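Local coordinates for Alr1585 protein (Nostoc sp., PDB 5C2I) that probably uses its bound haem and hydrogen peroxide to oxidise dyes and other organic substrates, as a DyP-type (dye-decolourising) peroxidase, at residues 98-103 with 111-116; 268-273 with 286-291; 275-280 with 438-443. The protein carries 1 engineered substitution. One frame throughout, in Å; residues are numbered along the deposited sequence.

Contact 1: 98-103 with 111-116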
loop_
_atom_site.group_PDB
_atom_site.type_symbol
_atom_site.label_atom_id
_atom_site.label_comp_id
_atom_site.label_asym_id
_atom_site.label_seq_id
_atom_site.Cartn_x
_atom_site.Cartn_y
_atom_site.Cartn_z
ATOM N N LEU A 98 33.386 -21.609 -4.503
ATOM C CA LEU A 98 34.822 -21.456 -4.778
ATOM C C LEU A 98 35.093 -21.402 -6.260
ATOM O O LEU A 98 34.518 -22.171 -7.031
ATOM C CB LEU A 98 35.640 -22.616 -4.166
ATOM C CG LEU A 98 35.727 -22.607 -2.638
ATOM C CD1 LEU A 98 36.195 -23.954 -2.129
ATOM C CD2 LEU A 98 36.634 -21.495 -2.154
ATOM N N SER A 99 35.997 -20.504 -6.661
ATOM C CA SER A 99 36.559 -20.525 -8.013
ATOM C C SER A 99 37.717 -21.511 -8.084
ATOM O O SER A 99 38.222 -21.967 -7.042
ATOM C CB SER A 99 37.073 -19.128 -8.404
ATOM O OG SER A 99 38.245 -18.783 -7.669
ATOM N N ARG A 100 38.181 -21.808 -9.298
ATOM C CA ARG A 100 39.408 -22.586 -9.420
ATOM C C ARG A 100 40.569 -21.922 -8.682
ATOM O O ARG A 100 41.360 -22.596 -7.979
ATOM C CB ARG A 100 39.775 -22.873 -10.875
ATOM C CG ARG A 100 41.080 -23.711 -11.006
ATOM C CD ARG A 100 42.324 -22.843 -11.201
ATOM N NE ARG A 100 42.288 -22.137 -12.500
ATOM C CZ ARG A 100 43.178 -21.255 -12.949
ATOM N NH1 ARG A 100 44.273 -20.952 -12.270
ATOM N NH2 ARG A 100 43.016 -20.735 -14.168
ATOM N N HIS A 101 40.708 -20.596 -8.819
ATOM C CA HIS A 101 41.785 -19.884 -8.116
ATOM C C HIS A 101 41.649 -20.072 -6.606
ATOM O O HIS A 101 42.641 -20.139 -5.871
ATOM C CB HIS A 101 41.858 -18.390 -8.503
ATOM C CG HIS A 101 42.603 -18.118 -9.779
ATOM N ND1 HIS A 101 41.962 -17.768 -10.950
ATOM C CD2 HIS A 101 43.921 -18.148 -10.081
ATOM C CE1 HIS A 101 42.846 -17.566 -11.908
ATOM N NE2 HIS A 101 44.041 -17.794 -11.410
ATOM N N GLY A 102 40.422 -20.108 -6.132
ATOM C CA GLY A 102 40.157 -20.322 -4.713
ATOM C C GLY A 102 40.633 -21.675 -4.225
ATOM O O GLY A 102 41.187 -21.791 -3.152
ATOM N N TYR A 103 40.383 -22.706 -5.011
ATOM C CA TYR A 103 40.908 -24.040 -4.717
ATOM C C TYR A 103 42.419 -24.042 -4.657
ATOM O O TYR A 103 43.009 -24.654 -3.764
ATOM C CB TYR A 103 40.421 -25.065 -5.754
ATOM C CG TYR A 103 39.064 -25.705 -5.416
ATOM C CD1 TYR A 103 38.994 -26.857 -4.618
ATOM C CD2 TYR A 103 37.875 -25.183 -5.922
ATOM C CE1 TYR A 103 37.757 -27.464 -4.344
ATOM C CE2 TYR A 103 36.640 -25.756 -5.621
ATOM C CZ TYR A 103 36.597 -26.901 -4.829
ATOM O OH TYR A 103 35.368 -27.447 -4.528
ATOM N N PHE A 111 44.585 -32.465 -9.250
ATOM C CA PHE A 111 43.774 -33.604 -9.540
ATOM C C PHE A 111 42.479 -33.651 -8.726
ATOM O O PHE A 111 41.536 -34.340 -9.129
ATOM C CB PHE A 111 44.592 -34.901 -9.356
ATOM C CG PHE A 111 43.929 -36.107 -9.953
ATOM C CD1 PHE A 111 43.951 -36.319 -11.347
ATOM C CD2 PHE A 111 43.249 -37.029 -9.146
ATOM C CE1 PHE A 111 43.306 -37.425 -11.910
ATOM C CE2 PHE A 111 42.603 -38.136 -9.712
ATOM C CZ PHE A 111 42.637 -38.333 -11.090
ATOM N N GLN A 112 42.440 -32.979 -7.567
ATOM C CA GLN A 112 41.257 -32.918 -6.681
ATOM C C GLN A 112 40.373 -31.684 -6.904
ATOM O O GLN A 112 39.364 -31.485 -6.226
ATOM C CB GLN A 112 41.689 -32.940 -5.201
ATOM C CG GLN A 112 42.387 -34.237 -4.885
ATOM C CD GLN A 112 41.532 -35.486 -5.091
ATOM O OE1 GLN A 112 41.972 -36.409 -5.725
ATOM N NE2 GLN A 112 40.313 -35.511 -4.554
ATOM N N ILE A 113 40.796 -30.821 -7.801
ATOM C CA ILE A 113 40.004 -29.635 -8.115
ATOM C C ILE A 113 38.899 -30.099 -9.066
ATOM O O ILE A 113 39.149 -30.889 -9.951
ATOM C CB ILE A 113 40.904 -28.533 -8.712
ATOM C CG1 ILE A 113 41.908 -28.074 -7.617
ATOM C CG2 ILE A 113 40.099 -27.360 -9.288
ATOM C CD1 ILE A 113 42.898 -27.026 -8.060
ATOM N N PRO A 114 37.669 -29.605 -8.881
ATOM C CA PRO A 114 36.615 -29.949 -9.829
ATOM C C PRO A 114 37.071 -29.877 -11.281
ATOM O O PRO A 114 37.774 -28.923 -11.674
ATOM C CB PRO A 114 35.483 -28.947 -9.484
ATOM C CG PRO A 114 35.679 -28.714 -8.000
ATOM C CD PRO A 114 37.181 -28.685 -7.831
ATOM N N GLY A 115 36.656 -30.875 -12.062
ATOM C CA GLY A 115 37.201 -31.102 -13.378
ATOM C C GLY A 115 36.665 -30.305 -14.549
ATOM O O GLY A 115 37.270 -30.336 -15.620
ATOM N N ASP A 116 35.574 -29.575 -14.381
ATOM C CA ASP A 116 34.947 -28.860 -15.518
ATOM C C ASP A 116 35.930 -27.920 -16.178
ATOM O O ASP A 116 36.593 -27.121 -15.497
ATOM C CB ASP A 116 33.703 -28.116 -15.018
ATOM C CG ASP A 116 33.009 -27.325 -16.101
ATOM O OD1 ASP A 116 33.379 -26.160 -16.313
ATOM O OD2 ASP A 116 32.114 -27.896 -16.747
#

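Contact 2: 268-273 with 286-291. With HEM (protoporphyrin IX containing Fe), chain E.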
loop_
_atom_site.group_PDB
_atom_site.type_symbol
_atom_site.label_atom_id
_atom_site.label_comp_id
_atom_site.label_asym_id
_atom_site.label_seq_id
_atom_site.Cartn_x
_atom_site.Cartn_y
_atom_site.Cartn_z
ATOM N N GLU A 268 13.362 2.230 -26.978
ATOM C CA GLU A 268 13.374 3.015 -28.228
ATOM C C GLU A 268 13.500 2.101 -29.457
ATOM O O GLU A 268 12.801 2.291 -30.464
ATOM C CB GLU A 268 14.517 4.045 -28.264
ATOM C CG GLU A 268 14.342 5.174 -27.272
ATOM C CD GLU A 268 15.573 6.092 -27.136
ATOM O OE1 GLU A 268 16.627 5.824 -27.788
ATOM O OE2 GLU A 268 15.490 7.075 -26.354
ATOM N N ASP A 269 14.367 1.089 -29.354
ATOM C CA ASP A 269 14.634 0.165 -30.483
ATOM C C ASP A 269 13.377 -0.700 -30.725
ATOM O O ASP A 269 12.954 -0.883 -31.867
ATOM C CB ASP A 269 15.872 -0.653 -30.144
ATOM C CG ASP A 269 16.643 -1.161 -31.369
ATOM O OD1 ASP A 269 16.265 -0.816 -32.504
ATOM O OD2 ASP A 269 17.583 -1.952 -31.134
ATOM N N GLN A 270 12.752 -1.166 -29.640
ATOM C CA GLN A 270 11.503 -1.895 -29.701
ATOM C C GLN A 270 10.396 -1.066 -30.384
ATOM O O GLN A 270 9.691 -1.565 -31.246
ATOM C CB GLN A 270 11.066 -2.340 -28.291
ATOM C CG GLN A 270 9.730 -3.072 -28.251
ATOM C CD GLN A 270 9.344 -3.499 -26.852
ATOM O OE1 GLN A 270 10.178 -3.435 -25.924
ATOM N NE2 GLN A 270 8.045 -3.847 -26.660
ATOM N N ARG A 271 10.273 0.208 -30.027
ATOM C CA ARG A 271 9.290 1.098 -30.678
ATOM C C ARG A 271 9.599 1.300 -32.152
ATOM O O ARG A 271 8.693 1.341 -32.989
ATOM C CB ARG A 271 9.189 2.469 -29.971
ATOM C CG ARG A 271 8.392 2.407 -28.664
ATOM C CD ARG A 271 8.001 3.809 -28.181
ATOM N NE ARG A 271 9.176 4.521 -27.693
ATOM C CZ ARG A 271 9.715 4.363 -26.476
ATOM N NH1 ARG A 271 9.143 3.563 -25.593
ATOM N NH2 ARG A 271 10.811 5.041 -26.147
ATOM N N LYS A 272 10.872 1.461 -32.466
ATOM C CA LYS A 272 11.252 1.640 -33.849
ATOM C C LYS A 272 10.948 0.386 -34.690
ATOM O O LYS A 272 10.467 0.478 -35.822
ATOM C CB LYS A 272 12.702 2.052 -33.975
ATOM C CG LYS A 272 13.008 2.287 -35.453
ATOM C CD LYS A 272 14.101 3.258 -35.761
ATOM C CE LYS A 272 14.283 3.384 -37.262
ATOM N NZ LYS A 272 15.540 4.086 -37.634
ATOM N N LEU A 273 11.265 -0.772 -34.137
ATOM C CA LEU A 273 10.956 -2.050 -34.769
ATOM C C LEU A 273 9.469 -2.157 -35.031
ATOM O O LEU A 273 9.050 -2.477 -36.156
ATOM C CB LEU A 273 11.437 -3.200 -33.862
ATOM C CG LEU A 273 11.061 -4.619 -34.282
ATOM C CD1 LEU A 273 11.668 -4.979 -35.640
ATOM C CD2 LEU A 273 11.471 -5.601 -33.203
ATOM N N ALA A 286 7.340 -9.062 -27.907
ATOM C CA ALA A 286 7.175 -10.488 -27.923
ATOM C C ALA A 286 7.995 -11.186 -29.019
ATOM O O ALA A 286 8.468 -12.318 -28.823
ATOM C CB ALA A 286 5.712 -10.848 -28.073
ATOM N N LEU A 287 8.214 -10.516 -30.128
ATOM C CA LEU A 287 9.077 -11.067 -31.184
ATOM C C LEU A 287 10.562 -11.068 -30.814
ATOM O O LEU A 287 11.354 -11.884 -31.306
ATOM C CB LEU A 287 8.876 -10.286 -32.495
ATOM C CG LEU A 287 7.482 -10.340 -33.101
ATOM C CD1 LEU A 287 7.366 -9.487 -34.351
ATOM C CD2 LEU A 287 7.054 -11.778 -33.410
ATOM N N ILE A 288 10.962 -10.129 -29.984
ATOM C CA ILE A 288 12.349 -10.047 -29.530
ATOM C C ILE A 288 12.575 -11.189 -28.512
ATOM O O ILE A 288 13.554 -11.923 -28.589
ATOM C CB ILE A 288 12.627 -8.686 -28.840
ATOM C CG1 ILE A 288 12.567 -7.513 -29.825
ATOM C CG2 ILE A 288 14.001 -8.682 -28.143
ATOM C CD1 ILE A 288 12.268 -6.181 -29.172
ATOM N N VAL A 289 11.675 -11.291 -27.532
ATOM C CA VAL A 289 11.874 -12.158 -26.387
ATOM C C VAL A 289 11.355 -13.572 -26.600
ATOM O O VAL A 289 11.985 -14.524 -26.115
ATOM C CB VAL A 289 11.219 -11.549 -25.143
ATOM C CG1 VAL A 289 11.212 -12.520 -23.982
ATOM C CG2 VAL A 289 11.947 -10.258 -24.756
ATOM N N GLY A 290 10.235 -13.695 -27.305
ATOM C CA GLY A 290 9.542 -14.970 -27.496
ATOM C C GLY A 290 8.276 -15.024 -26.641
ATOM O O GLY A 290 7.446 -15.908 -26.807
ATOM N N ARG A 291 8.138 -14.045 -25.746
ATOM C CA ARG A 291 6.941 -13.881 -24.926
ATOM C C ARG A 291 6.603 -12.397 -24.832
ATOM O O ARG A 291 7.470 -11.538 -24.874
ATOM C CB ARG A 291 7.142 -14.402 -23.484
ATOM C CG ARG A 291 7.349 -15.890 -23.336
ATOM C CD ARG A 291 7.724 -16.172 -21.892
ATOM N NE ARG A 291 8.032 -17.558 -21.667
ATOM C CZ ARG A 291 7.174 -18.496 -21.264
ATOM N NH1 ARG A 291 5.872 -18.244 -21.081
ATOM N NH2 ARG A 291 7.620 -19.723 -21.080
HETATM C CHA HEM E . 14.196 -17.091 -20.741
HETATM C CHB HEM E . 15.293 -12.418 -20.278
HETATM C CHC HEM E . 20.000 -13.540 -20.326
HETATM C CHD HEM E . 18.860 -18.162 -21.041
HETATM C C1A HEM E . 14.082 -15.715 -20.631
HETATM C C2A HEM E . 12.854 -14.991 -20.632
HETATM C C3A HEM E . 13.166 -13.683 -20.502
HETATM C C4A HEM E . 14.573 -13.603 -20.396
HETATM C CMA HEM E . 12.225 -12.512 -20.417
HETATM C CAA HEM E . 11.433 -15.559 -20.752
HETATM C CBA HEM E . 10.725 -15.985 -19.464
HETATM C CGA HEM E . 11.520 -17.082 -18.810
HETATM O O1A HEM E . 11.399 -18.294 -19.153
HETATM O O2A HEM E . 12.314 -16.771 -17.920
HETATM C C1B HEM E . 16.683 -12.348 -20.207
HETATM C C2B HEM E . 17.419 -11.128 -20.007
HETATM C C3B HEM E . 18.707 -11.434 -19.977
HETATM C C4B HEM E . 18.772 -12.875 -20.231
HETATM C CMB HEM E . 16.805 -9.784 -19.827
HETATM C CAB HEM E . 19.913 -10.603 -19.734
HETATM C CBB HEM E . 19.900 -9.443 -19.052
HETATM C C1C HEM E . 20.118 -14.916 -20.581
HETATM C C2C HEM E . 21.289 -15.598 -20.837
HETATM C C3C HEM E . 20.955 -16.908 -21.063
HETATM C C4C HEM E . 19.567 -17.006 -20.914
HETATM C CMC HEM E . 22.691 -15.061 -20.815
HETATM C CAC HEM E . 21.806 -18.041 -21.426
HETATM C CBC HEM E . 22.929 -18.034 -22.102
HETATM C C1D HEM E . 17.475 -18.208 -20.888
HETATM C C2D HEM E . 16.755 -19.476 -20.945
HETATM C C3D HEM E . 15.462 -19.185 -20.911
HETATM C C4D HEM E . 15.415 -17.713 -20.777
HETATM C CMD HEM E . 17.334 -20.877 -21.055
HETATM C CAD HEM E . 14.331 -20.173 -20.903
HETATM C CBD HEM E . 13.889 -20.604 -22.307
HETATM C CGD HEM E . 12.794 -21.614 -22.197
HETATM O O1D HEM E . 11.753 -21.359 -22.797
HETATM O O2D HEM E . 12.915 -22.697 -21.527
HETATM N NA HEM E . 15.132 -14.847 -20.563
HETATM N NB HEM E . 17.526 -13.312 -20.405
HETATM N NC HEM E . 19.052 -15.754 -20.725
HETATM N ND HEM E . 16.639 -17.168 -20.865
HETATM FE FE HEM E . 17.071 -15.298 -20.675
HETATM O O HOH W 1 17.339 -15.478 -18.359
#

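Contact 3: 275-280 with 438-443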
loop_
_atom_site.group_PDB
_atom_site.type_symbol
_atom_site.label_atom_id
_atom_site.label_comp_id
_atom_site.label_asym_id
_atom_site.label_seq_id
_atom_site.Cartn_x
_atom_site.Cartn_y
_atom_site.Cartn_z
ATOM N N GLN A 275 7.291 0.269 -35.329
ATOM C CA GLN A 275 6.877 1.248 -36.353
ATOM C C GLN A 275 7.271 0.744 -37.737
ATOM O O GLN A 275 6.497 0.881 -38.680
ATOM C CB GLN A 275 7.533 2.605 -36.171
ATOM C CG GLN A 275 7.238 3.337 -34.884
ATOM C CD GLN A 275 7.953 4.682 -34.805
ATOM O OE1 GLN A 275 8.158 5.368 -35.838
ATOM N NE2 GLN A 275 8.321 5.087 -33.570
ATOM N N LYS A 276 8.465 0.192 -37.864
ATOM C CA LYS A 276 8.949 -0.318 -39.163
ATOM C C LYS A 276 8.072 -1.455 -39.691
ATOM O O LYS A 276 7.679 -1.469 -40.884
ATOM C CB LYS A 276 10.435 -0.714 -39.063
ATOM C CG LYS A 276 11.319 0.517 -39.081
ATOM C CD LYS A 276 11.170 1.345 -40.379
ATOM C CE LYS A 276 11.787 0.671 -41.588
ATOM N NZ LYS A 276 11.893 1.536 -42.809
ATOM N N LEU A 277 7.702 -2.375 -38.796
ATOM C CA LEU A 277 6.829 -3.469 -39.165
ATOM C C LEU A 277 5.348 -3.111 -39.183
ATOM O O LEU A 277 4.515 -3.945 -39.561
ATOM C CB LEU A 277 7.038 -4.652 -38.213
ATOM C CG LEU A 277 8.454 -5.224 -38.177
ATOM C CD1 LEU A 277 8.576 -6.225 -37.054
ATOM C CD2 LEU A 277 8.806 -5.843 -39.522
ATOM N N ASN A 278 5.012 -1.904 -38.727
ATOM C CA ASN A 278 3.646 -1.503 -38.547
ATOM C C ASN A 278 2.851 -2.507 -37.705
ATOM O O ASN A 278 1.792 -2.987 -38.141
ATOM C CB ASN A 278 2.983 -1.291 -39.924
ATOM C CG ASN A 278 1.721 -0.517 -39.815
ATOM O OD1 ASN A 278 1.628 0.417 -39.025
ATOM N ND2 ASN A 278 0.724 -0.905 -40.579
ATOM N N ILE A 279 3.368 -2.808 -36.500
ATOM C CA ILE A 279 2.689 -3.640 -35.521
ATOM C C ILE A 279 2.630 -2.956 -34.140
ATOM O O ILE A 279 3.272 -1.929 -33.905
ATOM C CB ILE A 279 3.387 -5.004 -35.356
ATOM C CG1 ILE A 279 4.826 -4.821 -34.838
ATOM C CG2 ILE A 279 3.370 -5.761 -36.674
ATOM C CD1 ILE A 279 5.593 -6.098 -34.649
ATOM N N GLN A 280 1.852 -3.537 -33.226
ATOM C CA GLN A 280 1.803 -3.047 -31.860
ATOM C C GLN A 280 3.154 -3.196 -31.176
ATOM O O GLN A 280 3.859 -4.185 -31.369
ATOM C CB GLN A 280 0.753 -3.810 -31.049
ATOM C CG GLN A 280 -0.674 -3.427 -31.400
ATOM C CD GLN A 280 -1.002 -2.006 -30.984
ATOM O OE1 GLN A 280 -0.678 -1.541 -29.905
ATOM N NE2 GLN A 280 -1.646 -1.318 -31.856
ATOM N N GLU A 438 5.990 -13.780 -44.973
ATOM C CA GLU A 438 6.795 -12.651 -45.432
ATOM C C GLU A 438 7.517 -11.971 -44.263
ATOM O O GLU A 438 6.892 -11.642 -43.252
ATOM C CB GLU A 438 5.962 -11.642 -46.224
ATOM C CG GLU A 438 6.830 -10.578 -46.867
ATOM C CD GLU A 438 6.069 -9.614 -47.781
ATOM O OE1 GLU A 438 4.880 -9.856 -48.076
ATOM O OE2 GLU A 438 6.676 -8.622 -48.218
ATOM N N THR A 439 8.818 -11.741 -44.431
ATOM C CA THR A 439 9.616 -11.092 -43.413
ATOM C C THR A 439 10.226 -9.803 -43.908
ATOM O O THR A 439 10.256 -9.511 -45.106
ATOM C CB THR A 439 10.763 -11.990 -42.906
ATOM O OG1 THR A 439 11.627 -12.317 -43.976
ATOM C CG2 THR A 439 10.219 -13.277 -42.259
ATOM N N GLU A 440 10.750 -9.052 -42.966
ATOM C CA GLU A 440 11.502 -7.855 -43.245
ATOM C C GLU A 440 12.742 -7.850 -42.325
ATOM O O GLU A 440 12.654 -8.227 -41.163
ATOM C CB GLU A 440 10.630 -6.663 -42.956
ATOM C CG GLU A 440 11.354 -5.352 -42.973
ATOM C CD GLU A 440 10.383 -4.178 -43.060
ATOM O OE1 GLU A 440 9.297 -4.345 -43.665
ATOM O OE2 GLU A 440 10.726 -3.101 -42.531
ATOM N N GLU A 441 13.895 -7.456 -42.863
ATOM C CA GLU A 441 15.134 -7.430 -42.057
ATOM C C GLU A 441 15.184 -6.200 -41.148
ATOM O O GLU A 441 14.786 -5.118 -41.550
ATOM C CB GLU A 441 16.374 -7.419 -42.963
ATOM C CG GLU A 441 16.672 -8.760 -43.600
ATOM C CD GLU A 441 17.922 -8.726 -44.450
ATOM O OE1 GLU A 441 18.353 -7.637 -44.849
ATOM O OE2 GLU A 441 18.487 -9.812 -44.695
ATOM N N TYR A 442 15.667 -6.379 -39.921
ATOM C CA TYR A 442 15.915 -5.260 -39.009
ATOM C C TYR A 442 17.039 -5.695 -38.082
ATOM O O TYR A 442 17.015 -6.818 -37.536
ATOM C CB TYR A 442 14.649 -4.915 -38.212
ATOM C CG TYR A 442 14.722 -3.743 -37.291
ATOM C CD1 TYR A 442 15.269 -3.861 -36.008
ATOM C CD2 TYR A 442 14.185 -2.524 -37.661
ATOM C CE1 TYR A 442 15.321 -2.778 -35.133
ATOM C CE2 TYR A 442 14.238 -1.434 -36.794
ATOM C CZ TYR A 442 14.798 -1.577 -35.525
ATOM O OH TYR A 442 14.805 -0.485 -34.692
ATOM N N ASN A 443 18.023 -4.825 -37.918
ATOM C CA ASN A 443 19.165 -5.124 -37.034
ATOM C C ASN A 443 18.820 -4.632 -35.635
ATOM O O ASN A 443 18.978 -3.451 -35.344
ATOM C CB ASN A 443 20.437 -4.438 -37.486
ATOM C CG ASN A 443 21.252 -5.230 -38.467
ATOM O OD1 ASN A 443 22.470 -5.338 -38.262
ATOM N ND2 ASN A 443 20.643 -5.780 -39.501
HETATM O O HOH W 2 6.934 -3.079 -42.896
#

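Contact 1: 98-103 with 111-116
Pro114 sits over one face of the Tyr103 ring, joining the short helix 100-105 to the loop that leads into helix 117-121, all within the dimeric alpha+beta barrel domain that gives DyP-type peroxidases their fold. The two side chains approach from opposite directions, and the proline presents its CD methylene. Pro114 CD stands 3.7 Å from the centroid of the Tyr103 ring, only 16° off the normal, a CH-pi contact. It is displaced toward the hydroxyl end, where Pro114 CD comes to 3.5 Å from Tyr103 CZ. Pro114 CG continues the line and reaches the phenol oxygen, 3.7 Å from Tyr103 OH. The other face of the same ring is taken by Leu98 CD1, 3.9 Å above the Tyr103 plane, so the aromatic group is held flat between a methyl and a methylene. Phe119 and Phe457 also touch both Tyr103 and Pro114.

Ile113 fastens the root of the tyrosine rather than its ring: Ile113 CG1 lies 3.8 Å from Tyr103 CB, with CD1 almost as near. Because Ile113 CG2 is anti to the backbone N, that methyl branches the other way, to 4.2 Å from Arg100 CG. Arg100 thus gives its aliphatic root to the isoleucine, while NE reaches Arg120 O and NH1 pairs with Glu104. Arg120 in turn donates to the carbonyls of Ile113 and Pro114, pinning the loop. The helix that carries Tyr103 starts at Ser99, its N-cap residue, whose OG accepts from Gly102 N at 3.0 Å with an N-H...O angle of 151°.

Contact 2: 268-273 with 286-291
Gln270 and Leu273 on helix 263-277 both pack against Ile288 on helix 281-289, two consecutive helices in the C-terminal half of the DyP fold, the second of which runs down to the haem pocket. Along the first helix, Asp269 turns to the chain's later residues, its OD2 accepting from Trp447 NE1 and Gln445 N. Gln270 is next. Its chain is fully extended, with CG anti to the backbone N (chi1 178°), which lays the CB-CG portion across the end of Ile288; Gln270 CG is 4.1 Å from Ile288 CD1. The amide goes further, NE2 donating to Glu281 O at the start of the second helix. One turn on, Leu273 slides past the isoleucine in the reverse sense, Leu273 CD2 lying 4.0 Å from Ile288 CG1. Trp430 of strand 428-431 touches Leu273, Leu287 and Ile288, adding to this buried apolar cluster.

Beyond Ile288 the second helix faces the cofactor. Val289 CG1 meets the porphyrin methyl, haem CMA, at 3.7 Å. Gly290 then ends the helix with phi 106°, a turn that would drive any side chain into Val289 O. Arg291 runs alongside a propionate arm, NE 3.8 Å from haem CBA, while its NH1 donates to Gly295 O and Thr311 O. With an alanine here, the carbonyls of Gly295 and Thr311 would probably lose this donor, and a gap would be likely to open beside the propionate methylenes. At the ring's centre, the haem iron binds a water whose oxygen is 2.3 Å from FE.

Contact 3: 275-280 with 438-443
Glu440 reaches from strand 439-442 to the end of helix 263-277, where Leu277 and Lys276 receive it. Its CB packs on the leucine, 4.0 Å from Leu277 CD2, the leucine and glutamate side chains running antiparallel past one another. CG is anti to the backbone N (chi1 170°) and the chain stays extended, carrying the carboxylate out to Lys276. There OE2 lies 4.0 Å from Lys276 CE, the lysine side chain lying roughly perpendicular to that of the glutamate. The ammonium is farther off, Lys276 NZ being 4.8 Å from Glu440 OE2, so any charge attraction is probably modest. OE1 is anchored through water: one water donates to Glu440 OE1 at 2.8 Å and to Lys276 O at 2.7 Å, bridging the strand side chain to the helix backbone.

Nearer its root, Lys276 CG meets the edge of the Tyr442 ring, 4.2 Å from CE2; Tyr442 OH itself bonds to Asp269 OD1. The strand is one arm of a two-stranded antiparallel sheet with 428-431, whose Trp430 also touches Leu277. The helix end it meets is a Schellman motif, with Asn278 as the positive-phi C-prime residue.

Overall arrangement
From the N terminus, contact 1 comes first and stands by itself, closing a short loop between helix 100-105 and the approach to helix 117-121. Its centre lies about 41 Å from that of contact 2 and 48 Å from that of contact 3, across the middle of the chain. The other two share helix 263-277. Contact 2 closes the turn to helix 281-289; contact 3 starts inside that turn and ends some 160 residues later on strand 439-442, so the two cross along the sequence. Their centres are about 10 Å apart, and Leu287 packs on Ile279 between them. Together they tie the small late sheet to a helix pair whose second member ends at the haem.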